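Local coordinates for intracellular protease/amidase (Salmonella enterica subsp. enterica serovar Typhimurium, PDB 4K2H), which is of unknown function but belongs to the DJ-1/PfpI family, binds zinc and may have peptidase activity, at residues 9-14 with 34-39; 15-20 with 49-54; 41-46 with 56-61; 78-83 with 109-114; 123-128 with 143-148. The protein carries 1 engineered substitution. All blocks are in the same frame, centred on the assembly; numbering follows the deposited sequence.

In the fold
Along the chain, interactions 1, 2 and 3 come first and interlock: the segments of 1 and 2 alternate, as do those of 2 and 3, whereas interactions 4 and 5 follow in series. Interaction 1 joins two strands of the central parallel sheet, and interaction 3 reaches its edge strand 57-58, their centres about 7 Å apart. Interaction 2 shares helix 17-29 with the first beta-alpha-beta unit and the hairpin 44-46/52-54 with interaction 3, and carries the zinc site between subunits. Interaction 4 pairs two helices and touches both interaction 1, through Ala12, and interaction 5, through Ala109. Interactions 3 and 5 lie farthest apart, centres about 27 Å, on opposite sides of the chain's centre.

Interaction 1 of 5, residues 9-14 with 34-39; sequences VLLAPG and VETLAC
Val9 and Leu37 are tied main chain to main chain by Leu37 N to Val9 O, 2.8 Å long and nearly straight at 172°. Two further backbone bonds flank it: Val9 N donates to Glu35 O at 2.9 Å, and Leu11 N donates to Leu37 O at 2.8 Å. Leu37 thus spends both its N-H and its carbonyl on strand 9-11, as a residue between two partners does in parallel pairing. Beyond Leu11 the strands part, and a water fills in by donating to Leu11 O at 2.7 Å and accepting from Cys39 N at 2.9 Å.

Apolar contacts lie on both faces. Val9 CG2, turned anti to the carbonyl carbon, meets Val34 CG1 at 3.8 Å, and on the same face Leu11 CD1 leans on Thr36 CB at 3.8 Å. Thr36 keeps its hydroxyl for Asp56 N. Helix 17-29 covers this face. On the other, Leu10 CB packs against Cys39 SG at 4.0 Å and its CD2 reaches the Leu37 side chain, beneath helices 76-83 and 86-97. Strand 6-11, helix 17-29 and strand 33-38 form a beta-alpha-beta crossover, the repeating element of the parallel alpha/beta sandwich of the DJ-1/PfpI family.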
# COMPACT_ATOMS: atom_id res chain seq x y z
N VAL A 9 -4.64 -8.59 10.79
CA VAL A 9 -5.23 -7.70 9.79
C VAL A 9 -6.31 -8.54 9.13
O VAL A 9 -6.02 -9.60 8.56
CB VAL A 9 -4.20 -7.21 8.76
CG1 VAL A 9 -4.83 -6.31 7.69
CG2 VAL A 9 -3.07 -6.48 9.45
N LEU A 10 -7.55 -8.10 9.23
CA LEU A 10 -8.65 -8.88 8.68
C LEU A 10 -8.85 -8.52 7.22
O LEU A 10 -8.95 -7.35 6.85
CB LEU A 10 -9.95 -8.66 9.45
CG LEU A 10 -9.89 -8.91 10.96
CD1 LEU A 10 -11.29 -8.88 11.55
CD2 LEU A 10 -9.22 -10.23 11.31
N LEU A 11 -8.92 -9.55 6.39
CA LEU A 11 -9.04 -9.37 4.95
C LEU A 11 -10.33 -10.00 4.42
O LEU A 11 -10.36 -11.18 4.18
CB LEU A 11 -7.83 -9.96 4.24
CG LEU A 11 -6.45 -9.39 4.55
CD1 LEU A 11 -5.41 -9.98 3.60
CD2 LEU A 11 -6.41 -7.86 4.50
N ALA A 12 -11.36 -9.19 4.19
CA ALA A 12 -12.59 -9.70 3.59
C ALA A 12 -12.58 -9.42 2.07
O ALA A 12 -11.79 -8.60 1.61
CB ALA A 12 -13.80 -9.06 4.25
N PRO A 13 -13.45 -10.09 1.29
CA PRO A 13 -13.42 -9.79 -0.16
C PRO A 13 -13.73 -8.33 -0.38
O PRO A 13 -14.66 -7.80 0.24
CB PRO A 13 -14.51 -10.75 -0.75
CG PRO A 13 -14.48 -11.91 0.19
CD PRO A 13 -14.27 -11.29 1.56
N GLY A 14 -12.94 -7.67 -1.22
CA GLY A 14 -13.09 -6.23 -1.41
C GLY A 14 -12.38 -5.30 -0.43
O GLY A 14 -12.56 -4.12 -0.46
N VAL A 34 2.87 -9.66 12.37
CA VAL A 34 1.59 -9.42 11.69
C VAL A 34 1.07 -10.74 11.08
O VAL A 34 1.82 -11.48 10.46
CB VAL A 34 1.71 -8.35 10.59
CG1 VAL A 34 0.34 -8.02 10.03
CG2 VAL A 34 2.31 -7.05 11.14
N GLU A 35 -0.20 -11.04 11.30
CA GLU A 35 -0.90 -12.12 10.57
C GLU A 35 -2.09 -11.57 9.82
O GLU A 35 -2.98 -10.98 10.41
CB GLU A 35 -1.38 -13.19 11.53
CG GLU A 35 -0.58 -14.47 11.48
CD GLU A 35 -1.25 -15.62 12.22
OE1 GLU A 35 -2.25 -15.42 12.93
OE2 GLU A 35 -0.77 -16.75 12.06
N THR A 36 -2.09 -11.75 8.50
CA THR A 36 -3.27 -11.45 7.70
C THR A 36 -4.24 -12.63 7.88
O THR A 36 -3.85 -13.79 7.79
CB THR A 36 -2.91 -11.23 6.21
OG1 THR A 36 -2.17 -12.35 5.72
CG2 THR A 36 -2.04 -10.05 6.05
N LEU A 37 -5.49 -12.32 8.16
CA LEU A 37 -6.49 -13.34 8.35
C LEU A 37 -7.64 -13.10 7.39
O LEU A 37 -8.28 -12.04 7.42
CB LEU A 37 -7.01 -13.30 9.78
CG LEU A 37 -5.95 -13.48 10.88
CD1 LEU A 37 -6.59 -13.55 12.27
CD2 LEU A 37 -5.06 -14.71 10.68
N ALA A 38 -7.94 -14.10 6.57
CA ALA A 38 -9.15 -14.07 5.77
C ALA A 38 -10.34 -14.47 6.63
O ALA A 38 -10.18 -15.13 7.64
CB ALA A 38 -9.03 -15.05 4.60
N CYS A 39 -11.54 -14.10 6.24
CA CYS A 39 -12.66 -14.20 7.18
C CYS A 39 -13.65 -15.33 6.98
O CYS A 39 -14.42 -15.64 7.89
CB CYS A 39 -13.35 -12.86 7.26
SG CYS A 39 -12.14 -11.66 7.86
O HOH W 1 -11.99 -13.25 3.51

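Interaction 2 of 5, residues 15-20 with 49-54; sequences FEEAEA and HDIPMV. With ZN (zinc ion), chain O.
Glu17 OE1 is gripped by two donor groups: His49 N, at 3.0 Å on the syn side of the carboxylate and 27° out of its plane, and the hydroxyl of Ser47. These bonds fix the rotation of the carboxylate and present its other oxygen to the zinc ion, with Glu17 OE2 1.8 Å from the metal. Glu16 OE1 and His49 ND1 each bind it at 2.0 Å, and Asp25 of the second subunit supplies the fourth ligand atom. Glu17 reaches the metal by folding back: CG sits between the backbone N and the carbonyl carbon (chi1 69°) and the chain bends again at chi2. Its carboxylate is steeply inclined to the imidazole ring of His49.

Glu16 works at both ends of its carboxylate. While OE1 holds the metal, Glu16 OE2 accepts from Ala18 N at 2.8 Å, making Glu16 the N-cap of the helix that begins at Glu17. Away from the metal the contact turns apolar. Ile51 CD1 touches Glu17 CG at 3.7 Å, and Met53 CE lies against Glu17 CB. Met53 SD approaches Phe15 CZ at 3.8 Å, in the plane of the ring and 86° off its normal, an edge-on Met-aromatic contact.

The site therefore lies where the start of helix 17-29 meets the hairpin 44-46/52-54, with helix 17-29 of the second subunit packed against both through Ile21, Leu24 and Asp25.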
# COMPACT_ATOMS: atom_id res chain seq x y z
N PHE A 15 -11.53 -5.84 0.42
CA PHE A 15 -10.74 -5.04 1.36
C PHE A 15 -9.92 -4.04 0.59
O PHE A 15 -9.45 -4.35 -0.49
CB PHE A 15 -9.83 -5.94 2.21
CG PHE A 15 -8.65 -6.57 1.46
CD1 PHE A 15 -7.39 -6.01 1.52
CD2 PHE A 15 -8.81 -7.74 0.73
CE1 PHE A 15 -6.30 -6.58 0.89
CE2 PHE A 15 -7.74 -8.32 0.06
CZ PHE A 15 -6.47 -7.76 0.18
N GLU A 16 -9.74 -2.83 1.16
CA GLU A 16 -8.97 -1.80 0.54
C GLU A 16 -7.51 -2.17 0.73
O GLU A 16 -7.00 -2.12 1.84
CB GLU A 16 -9.28 -0.43 1.16
CG GLU A 16 -9.36 0.70 0.15
CD GLU A 16 -8.29 0.59 -0.92
OE1 GLU A 16 -8.66 0.53 -2.13
OE2 GLU A 16 -7.08 0.51 -0.56
N GLU A 17 -6.84 -2.55 -0.37
CA GLU A 17 -5.50 -3.09 -0.28
C GLU A 17 -4.46 -2.08 0.14
O GLU A 17 -3.52 -2.42 0.83
CB GLU A 17 -5.09 -3.79 -1.56
CG GLU A 17 -4.86 -2.93 -2.81
CD GLU A 17 -6.06 -2.16 -3.28
OE1 GLU A 17 -7.13 -2.78 -3.42
OE2 GLU A 17 -5.93 -0.91 -3.49
N ALA A 18 -4.62 -0.84 -0.30
CA ALA A 18 -3.62 0.17 0.02
C ALA A 18 -3.61 0.44 1.54
O ALA A 18 -2.54 0.50 2.16
CB ALA A 18 -3.88 1.43 -0.80
N GLU A 19 -4.80 0.48 2.13
CA GLU A 19 -4.93 0.74 3.57
C GLU A 19 -4.28 -0.37 4.38
O GLU A 19 -3.48 -0.10 5.27
CB GLU A 19 -6.41 0.83 3.97
CG GLU A 19 -7.13 2.02 3.40
CD GLU A 19 -8.64 1.94 3.61
OE1 GLU A 19 -9.13 1.05 4.35
OE2 GLU A 19 -9.34 2.74 2.99
N ALA A 20 -4.68 -1.61 4.07
CA ALA A 20 -4.14 -2.79 4.67
C ALA A 20 -2.66 -2.99 4.42
O ALA A 20 -1.90 -3.35 5.34
CB ALA A 20 -4.90 -4.02 4.18
N HIS A 49 -9.37 -3.08 -5.33
CA HIS A 49 -8.75 -2.81 -6.63
C HIS A 49 -8.13 -4.05 -7.29
O HIS A 49 -7.15 -3.95 -8.00
CB HIS A 49 -7.79 -1.62 -6.52
CG HIS A 49 -8.51 -0.32 -6.27
ND1 HIS A 49 -8.37 0.40 -5.11
CD2 HIS A 49 -9.43 0.34 -7.01
CE1 HIS A 49 -9.19 1.43 -5.13
NE2 HIS A 49 -9.82 1.44 -6.29
N ASP A 50 -8.76 -5.19 -7.07
CA ASP A 50 -8.52 -6.43 -7.79
C ASP A 50 -7.17 -7.07 -7.64
O ASP A 50 -6.69 -7.69 -8.57
CB ASP A 50 -8.79 -6.25 -9.29
CG ASP A 50 -10.22 -6.04 -9.58
OD1 ASP A 50 -11.06 -6.73 -8.93
OD2 ASP A 50 -10.52 -5.19 -10.45
N ILE A 51 -6.57 -6.99 -6.47
CA ILE A 51 -5.34 -7.71 -6.25
C ILE A 51 -5.62 -8.92 -5.42
O ILE A 51 -6.16 -8.79 -4.34
CB ILE A 51 -4.28 -6.86 -5.57
CG1 ILE A 51 -4.04 -5.61 -6.40
CG2 ILE A 51 -2.99 -7.68 -5.48
CD1 ILE A 51 -3.19 -4.60 -5.70
N PRO A 52 -5.30 -10.11 -5.95
CA PRO A 52 -5.51 -11.27 -5.13
C PRO A 52 -4.31 -11.48 -4.26
O PRO A 52 -3.17 -11.38 -4.75
CB PRO A 52 -5.66 -12.42 -6.13
CG PRO A 52 -5.73 -11.78 -7.50
CD PRO A 52 -5.05 -10.46 -7.36
N MET A 53 -4.57 -11.78 -3.01
CA MET A 53 -3.54 -12.01 -2.01
C MET A 53 -3.84 -13.22 -1.18
O MET A 53 -4.98 -13.47 -0.81
CB MET A 53 -3.45 -10.86 -1.04
CG MET A 53 -3.27 -9.56 -1.72
SD MET A 53 -2.82 -8.23 -0.56
CE MET A 53 -2.79 -6.92 -1.75
N VAL A 54 -2.81 -13.94 -0.82
CA VAL A 54 -2.98 -15.07 0.05
C VAL A 54 -2.77 -14.62 1.50
O VAL A 54 -1.65 -14.34 1.89
CB VAL A 54 -1.98 -16.17 -0.32
CG1 VAL A 54 -2.20 -17.38 0.57
CG2 VAL A 54 -2.12 -16.53 -1.80
ZN ZN O . -7.22 0.31 -3.45

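Interaction 3 of 5, residues 41-46 with 56-61; sequences ESRAVV and DSTLSE
Arg43 lays its guanidinium over the carbonyl of Asp56, where the hairpin of strands 44-46 and 52-54 leads back into strand 57-58 at the edge of the central parallel sheet. Asp56 O stands 3.3 Å above the guanidinium plane, offset toward the rim and 3.4 Å from Arg43 CZ. No N-H points at it, and the meeting is a flat-on contact without a hydrogen bond. Arg43 NE bonds instead to Ala55 O. The bend that lets the group fold over the chain comes at chi3 (59°), after an extended chi2.

Closer to the backbone, Arg43 CG meets Thr58 CG2 at 3.8 Å, the two side chains crossing at about a right angle. Thr58 divides its branches. Thr58 CG2, anti to the carbonyl carbon, faces Arg43 and lies 4.1 Å from Ser42 O, whereas Thr58 OG1 (chi1 61°) is 2.7 Å from Ser60 OG in a hydrogen bond that either hydroxyl could donate. The CB of Asp56 points away from 41-46, and its OD2 forms a salt bridge with Arg28. Ser42 bonds within its own segment: Ser42 OG donates to Ala44 O at 2.9 Å, in the plane of that carbonyl and on a lone pair.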
# COMPACT_ATOMS: atom_id res chain seq x y z
N GLU A 41 -13.96 -19.04 4.22
CA GLU A 41 -13.43 -20.39 4.00
C GLU A 41 -12.18 -20.44 3.08
O GLU A 41 -11.75 -21.51 2.66
CB GLU A 41 -14.52 -21.26 3.38
CG GLU A 41 -14.95 -20.80 1.96
CD GLU A 41 -15.59 -19.40 1.92
OE1 GLU A 41 -15.00 -18.50 1.29
OE2 GLU A 41 -16.65 -19.16 2.55
N SER A 42 -11.61 -19.29 2.77
CA SER A 42 -10.62 -19.21 1.72
C SER A 42 -9.43 -18.38 2.20
O SER A 42 -9.62 -17.41 2.92
CB SER A 42 -11.28 -18.54 0.52
OG SER A 42 -10.30 -18.23 -0.45
N ARG A 43 -8.22 -18.77 1.81
CA ARG A 43 -7.04 -17.97 2.11
C ARG A 43 -6.72 -16.94 1.04
O ARG A 43 -6.17 -15.88 1.35
CB ARG A 43 -5.84 -18.85 2.42
CG ARG A 43 -5.85 -19.23 3.89
CD ARG A 43 -4.66 -20.07 4.30
NE ARG A 43 -3.42 -19.38 4.04
CZ ARG A 43 -2.24 -19.97 4.05
NH1 ARG A 43 -2.14 -21.24 4.33
NH2 ARG A 43 -1.15 -19.28 3.75
N ALA A 44 -7.08 -17.24 -0.20
CA ALA A 44 -6.95 -16.25 -1.27
C ALA A 44 -8.08 -15.25 -1.13
O ALA A 44 -9.21 -15.64 -0.94
CB ALA A 44 -6.99 -16.90 -2.64
N VAL A 45 -7.76 -13.96 -1.19
CA VAL A 45 -8.80 -12.93 -1.09
C VAL A 45 -8.50 -11.85 -2.10
O VAL A 45 -7.35 -11.38 -2.19
CB VAL A 45 -8.80 -12.28 0.29
CG1 VAL A 45 -10.01 -11.37 0.44
CG2 VAL A 45 -8.79 -13.32 1.40
N VAL A 46 -9.51 -11.41 -2.82
CA VAL A 46 -9.32 -10.37 -3.82
C VAL A 46 -9.72 -8.98 -3.27
O VAL A 46 -10.85 -8.79 -2.79
CB VAL A 46 -10.09 -10.73 -5.10
CG1 VAL A 46 -9.94 -9.67 -6.18
CG2 VAL A 46 -9.59 -12.05 -5.63
N ASP A 56 -2.24 -15.01 5.53
CA ASP A 56 -1.45 -15.94 6.35
C ASP A 56 -2.32 -17.08 6.91
O ASP A 56 -1.90 -18.25 6.96
CB ASP A 56 -0.73 -15.21 7.48
CG ASP A 56 0.30 -14.21 6.98
OD1 ASP A 56 1.00 -14.55 6.03
OD2 ASP A 56 0.40 -13.08 7.49
N SER A 57 -3.54 -16.76 7.31
CA SER A 57 -4.39 -17.77 7.90
C SER A 57 -5.83 -17.31 7.81
O SER A 57 -6.14 -16.40 7.04
CB SER A 57 -3.93 -18.04 9.34
OG SER A 57 -4.82 -18.84 10.07
N THR A 58 -6.71 -17.91 8.60
CA THR A 58 -8.12 -17.58 8.57
C THR A 58 -8.59 -17.38 9.97
O THR A 58 -7.97 -17.83 10.92
CB THR A 58 -8.97 -18.70 7.92
OG1 THR A 58 -8.83 -19.91 8.67
CG2 THR A 58 -8.53 -18.96 6.51
N LEU A 59 -9.73 -16.70 10.08
CA LEU A 59 -10.34 -16.42 11.36
C LEU A 59 -10.70 -17.71 12.04
O LEU A 59 -10.56 -17.85 13.28
CB LEU A 59 -11.60 -15.59 11.13
CG LEU A 59 -11.83 -14.33 11.91
CD1 LEU A 59 -10.57 -13.50 12.01
CD2 LEU A 59 -12.94 -13.56 11.21
N SER A 60 -11.15 -18.68 11.23
CA SER A 60 -11.55 -20.00 11.75
C SER A 60 -10.43 -20.74 12.47
O SER A 60 -10.71 -21.55 13.34
CB SER A 60 -12.10 -20.86 10.62
OG SER A 60 -11.09 -21.11 9.65
N GLU A 61 -9.17 -20.46 12.14
CA GLU A 61 -8.01 -21.02 12.85
C GLU A 61 -7.52 -20.18 14.04
O GLU A 61 -6.51 -20.50 14.65
CB GLU A 61 -6.84 -21.17 11.88
CG GLU A 61 -7.09 -22.17 10.76
CD GLU A 61 -7.45 -23.53 11.34
OE1 GLU A 61 -6.67 -24.05 12.16
OE2 GLU A 61 -8.54 -24.05 11.00

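Interaction 4 of 5, residues 78-83 with 109-114; sequences GSANLA and AARVLG
Val112 lays one methyl against the backbone of Ser79, between two short helices whose axes, 8.2 Å apart at their closest, differ in direction by 1°. With CG1 anti to the backbone N (chi1 -172°), Val112 CG2 falls anti to the carbonyl carbon and rests 3.7 Å from Ser79 O and 3.8 Å from Leu82 CB, filling the angle between those two residues. Leu82 meets that methyl with its CB and, farther out, CD1, the two side chains crossing obliquely; the rest of Leu82 goes on to pack against Ala12 and Val88.

Arg111 meets Ser79 with the aliphatic part of its chain, Ser79 OG lying 3.6 Å from Arg111 CG. The arginine then bends at chi2 (-75°), which carries its guanidinium along helix 76-83 past the methyl of Ala80, where NH1 makes a weak hydrogen bond to Pro76 O.

At the far end Ala83 CB presses on Arg111 O at 3.1 Å, a tight fit. Helix 109-114 has a widened pi-type turn here, closed by Gly114 N to Ala109 O at 2.8 Å.

No hydrogen bond or salt bridge links the two segments. The Ser79 hydroxyl is held by Ser107 and Gly75, so it and the Arg111 guanidinium find their partners outside the two segments, and the helices are held side by side by shape and van der Waals contact.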
# COMPACT_ATOMS: atom_id res chain seq x y z
N GLY A 78 -15.47 -4.45 1.25
CA GLY A 78 -14.68 -5.05 2.29
C GLY A 78 -15.37 -4.84 3.63
O GLY A 78 -15.56 -5.76 4.39
N SER A 79 -15.77 -3.61 3.90
CA SER A 79 -16.32 -3.32 5.20
C SER A 79 -17.75 -3.90 5.31
O SER A 79 -18.09 -4.46 6.34
CB SER A 79 -16.19 -1.83 5.51
OG SER A 79 -16.90 -1.09 4.56
N ALA A 80 -18.52 -3.92 4.23
CA ALA A 80 -19.81 -4.62 4.23
C ALA A 80 -19.64 -6.11 4.48
O ALA A 80 -20.43 -6.71 5.20
CB ALA A 80 -20.58 -4.38 2.91
N ASN A 81 -18.61 -6.72 3.89
CA ASN A 81 -18.40 -8.15 4.09
C ASN A 81 -17.87 -8.44 5.51
O ASN A 81 -18.24 -9.44 6.11
CB ASN A 81 -17.49 -8.74 3.02
CG ASN A 81 -18.14 -8.79 1.64
OD1 ASN A 81 -19.35 -8.97 1.51
ND2 ASN A 81 -17.33 -8.63 0.59
N LEU A 82 -17.03 -7.58 6.06
CA LEU A 82 -16.67 -7.74 7.49
C LEU A 82 -17.92 -7.70 8.37
O LEU A 82 -18.10 -8.55 9.23
CB LEU A 82 -15.69 -6.66 7.97
CG LEU A 82 -14.27 -6.76 7.44
CD1 LEU A 82 -13.45 -5.55 7.79
CD2 LEU A 82 -13.59 -8.01 7.94
N ALA A 83 -18.78 -6.70 8.13
CA ALA A 83 -19.95 -6.44 8.98
C ALA A 83 -20.98 -7.58 8.93
O ALA A 83 -21.68 -7.87 9.93
CB ALA A 83 -20.61 -5.11 8.62
N ALA A 109 -14.99 1.87 10.65
CA ALA A 109 -15.58 2.26 11.94
C ALA A 109 -17.11 2.43 11.84
O ALA A 109 -17.86 2.01 12.73
CB ALA A 109 -14.93 3.53 12.47
N ALA A 110 -17.58 3.04 10.76
CA ALA A 110 -19.02 3.21 10.61
C ALA A 110 -19.68 1.87 10.26
O ALA A 110 -20.63 1.44 10.92
CB ALA A 110 -19.30 4.24 9.52
N ARG A 111 -19.14 1.21 9.24
CA ARG A 111 -19.77 0.00 8.66
C ARG A 111 -19.63 -1.24 9.48
O ARG A 111 -20.49 -2.11 9.37
CB ARG A 111 -19.20 -0.32 7.28
CG ARG A 111 -19.45 0.73 6.23
CD ARG A 111 -20.88 0.74 5.73
NE ARG A 111 -20.96 1.55 4.53
CZ ARG A 111 -20.51 1.17 3.33
NH1 ARG A 111 -19.98 -0.04 3.12
NH2 ARG A 111 -20.62 2.02 2.31
N VAL A 112 -18.57 -1.38 10.25
CA VAL A 112 -18.38 -2.61 11.01
C VAL A 112 -18.76 -2.39 12.47
O VAL A 112 -19.56 -3.15 13.04
CB VAL A 112 -16.94 -3.18 10.88
CG1 VAL A 112 -16.86 -4.55 11.52
CG2 VAL A 112 -16.51 -3.29 9.42
N LEU A 113 -18.21 -1.37 13.10
CA LEU A 113 -18.46 -1.17 14.53
C LEU A 113 -19.77 -0.39 14.74
O LEU A 113 -20.63 -0.82 15.51
CB LEU A 113 -17.30 -0.44 15.19
CG LEU A 113 -15.94 -1.07 14.91
CD1 LEU A 113 -14.85 -0.38 15.70
CD2 LEU A 113 -15.97 -2.56 15.21
N GLY A 114 -19.91 0.75 14.07
CA GLY A 114 -21.08 1.62 14.26
C GLY A 114 -22.37 0.96 13.80
O GLY A 114 -23.37 0.96 14.52

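Interaction 5 of 5, residues 123-128 with 143-148; sequences RYVCSG and PVVEDG
Arg123 N donates to Asp147 OD2 at 2.9 Å in a nearly straight bond (168°) that uses the anti lone pair of the oxygen. Asp147 OD2 also lies 3.8 Å from Arg123 NE in a long salt bridge, but it is well out of the guanidinium plane, so that link is one of charge alone. The guanidinium and carboxylate planes are only 17° apart and stack, with Asp147 CB over one face of the arginine. A bend at chi3 (-67°) brings the guanidinium back above Asp147, and Arg123 NH1 gives a weak bond to Glu146 O at 3.2 Å.

Strand 123-124 is not paired directly with strand 144-147. It pairs in parallel with 138-139, while 144-147 forms a hairpin with 150-153. Between them a water sits 2.9 Å from Arg123 O and 3.1 Å from Val145 O; with further acceptors near it, its protons cannot serve all of them at once. Val145 CG2 closes on Val125 CB at 3.8 Å, and Val145 CG1 lies 3.6 Å from Arg123 O. Val125 N is met by the hydroxyl of Ser152, Glu146 OE1 forms a salt bridge with Arg169, and Gly128 N bonds to Tyr185 of the second subunit.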
# COMPACT_ATOMS: atom_id res chain seq x y z
N ARG A 123 -15.12 8.01 20.79
CA ARG A 123 -14.71 8.91 19.72
C ARG A 123 -14.01 8.12 18.61
O ARG A 123 -13.23 7.23 18.89
CB ARG A 123 -13.78 10.01 20.26
CG ARG A 123 -14.51 11.01 21.17
CD ARG A 123 -13.53 12.01 21.75
NE ARG A 123 -12.62 11.34 22.67
CZ ARG A 123 -11.33 11.09 22.45
NH1 ARG A 123 -10.62 10.44 23.38
NH2 ARG A 123 -10.73 11.48 21.32
N TYR A 124 -14.31 8.47 17.36
CA TYR A 124 -13.83 7.73 16.20
C TYR A 124 -13.91 8.64 14.99
O TYR A 124 -14.60 9.67 15.01
CB TYR A 124 -14.69 6.47 15.98
CG TYR A 124 -16.03 6.80 15.37
CD1 TYR A 124 -16.20 6.73 13.99
CD2 TYR A 124 -17.10 7.28 16.15
CE1 TYR A 124 -17.39 7.08 13.38
CE2 TYR A 124 -18.31 7.63 15.56
CZ TYR A 124 -18.44 7.52 14.17
OH TYR A 124 -19.62 7.84 13.51
N VAL A 125 -13.20 8.25 13.93
CA VAL A 125 -13.31 8.87 12.63
C VAL A 125 -13.55 7.78 11.59
O VAL A 125 -13.26 6.62 11.81
CB VAL A 125 -12.05 9.68 12.26
CG1 VAL A 125 -10.83 8.79 12.04
CG2 VAL A 125 -12.29 10.57 11.05
N CYS A 126 -14.11 8.19 10.47
CA CYS A 126 -14.32 7.30 9.37
C CYS A 126 -14.30 8.18 8.13
O CYS A 126 -14.15 9.40 8.23
CB CYS A 126 -15.67 6.60 9.54
SG CYS A 126 -17.06 7.73 9.48
N SER A 127 -14.41 7.56 6.96
CA SER A 127 -14.37 8.30 5.69
C SER A 127 -15.71 8.96 5.42
O SER A 127 -16.72 8.60 6.02
CB SER A 127 -14.03 7.36 4.54
OG SER A 127 -14.85 6.20 4.62
N GLY A 128 -15.71 9.95 4.51
CA GLY A 128 -16.94 10.55 4.00
C GLY A 128 -17.93 10.98 5.07
O GLY A 128 -17.53 11.39 6.17
N PRO A 143 -7.27 13.05 11.32
CA PRO A 143 -6.57 11.98 10.61
C PRO A 143 -6.61 10.65 11.34
O PRO A 143 -6.89 9.61 10.73
CB PRO A 143 -5.12 12.52 10.52
CG PRO A 143 -5.30 14.01 10.44
CD PRO A 143 -6.48 14.31 11.33
N VAL A 144 -6.30 10.71 12.64
CA VAL A 144 -6.27 9.58 13.51
C VAL A 144 -6.90 10.00 14.83
O VAL A 144 -6.54 11.02 15.40
CB VAL A 144 -4.82 9.10 13.73
CG1 VAL A 144 -4.78 7.91 14.68
CG2 VAL A 144 -4.18 8.70 12.42
N VAL A 145 -7.83 9.20 15.33
CA VAL A 145 -8.50 9.42 16.60
C VAL A 145 -8.18 8.27 17.50
O VAL A 145 -8.23 7.11 17.04
CB VAL A 145 -10.01 9.47 16.39
CG1 VAL A 145 -10.76 9.56 17.72
CG2 VAL A 145 -10.36 10.63 15.48
N GLU A 146 -7.83 8.56 18.75
CA GLU A 146 -7.62 7.52 19.77
C GLU A 146 -8.53 7.71 20.95
O GLU A 146 -8.62 8.82 21.52
CB GLU A 146 -6.22 7.58 20.32
CG GLU A 146 -5.15 7.37 19.29
CD GLU A 146 -3.78 7.47 19.92
OE1 GLU A 146 -3.47 6.64 20.82
OE2 GLU A 146 -3.03 8.38 19.52
N ASP A 147 -9.19 6.64 21.36
CA ASP A 147 -10.05 6.69 22.53
C ASP A 147 -10.04 5.34 23.18
O ASP A 147 -10.71 4.44 22.69
CB ASP A 147 -11.47 7.11 22.15
CG ASP A 147 -12.40 7.25 23.36
OD1 ASP A 147 -12.00 6.91 24.48
OD2 ASP A 147 -13.54 7.67 23.16
N GLY A 148 -9.28 5.21 24.27
CA GLY A 148 -9.09 3.93 24.94
C GLY A 148 -8.38 2.96 24.01
O GLY A 148 -7.32 3.28 23.48
O HOH W 2 -11.08 5.90 17.42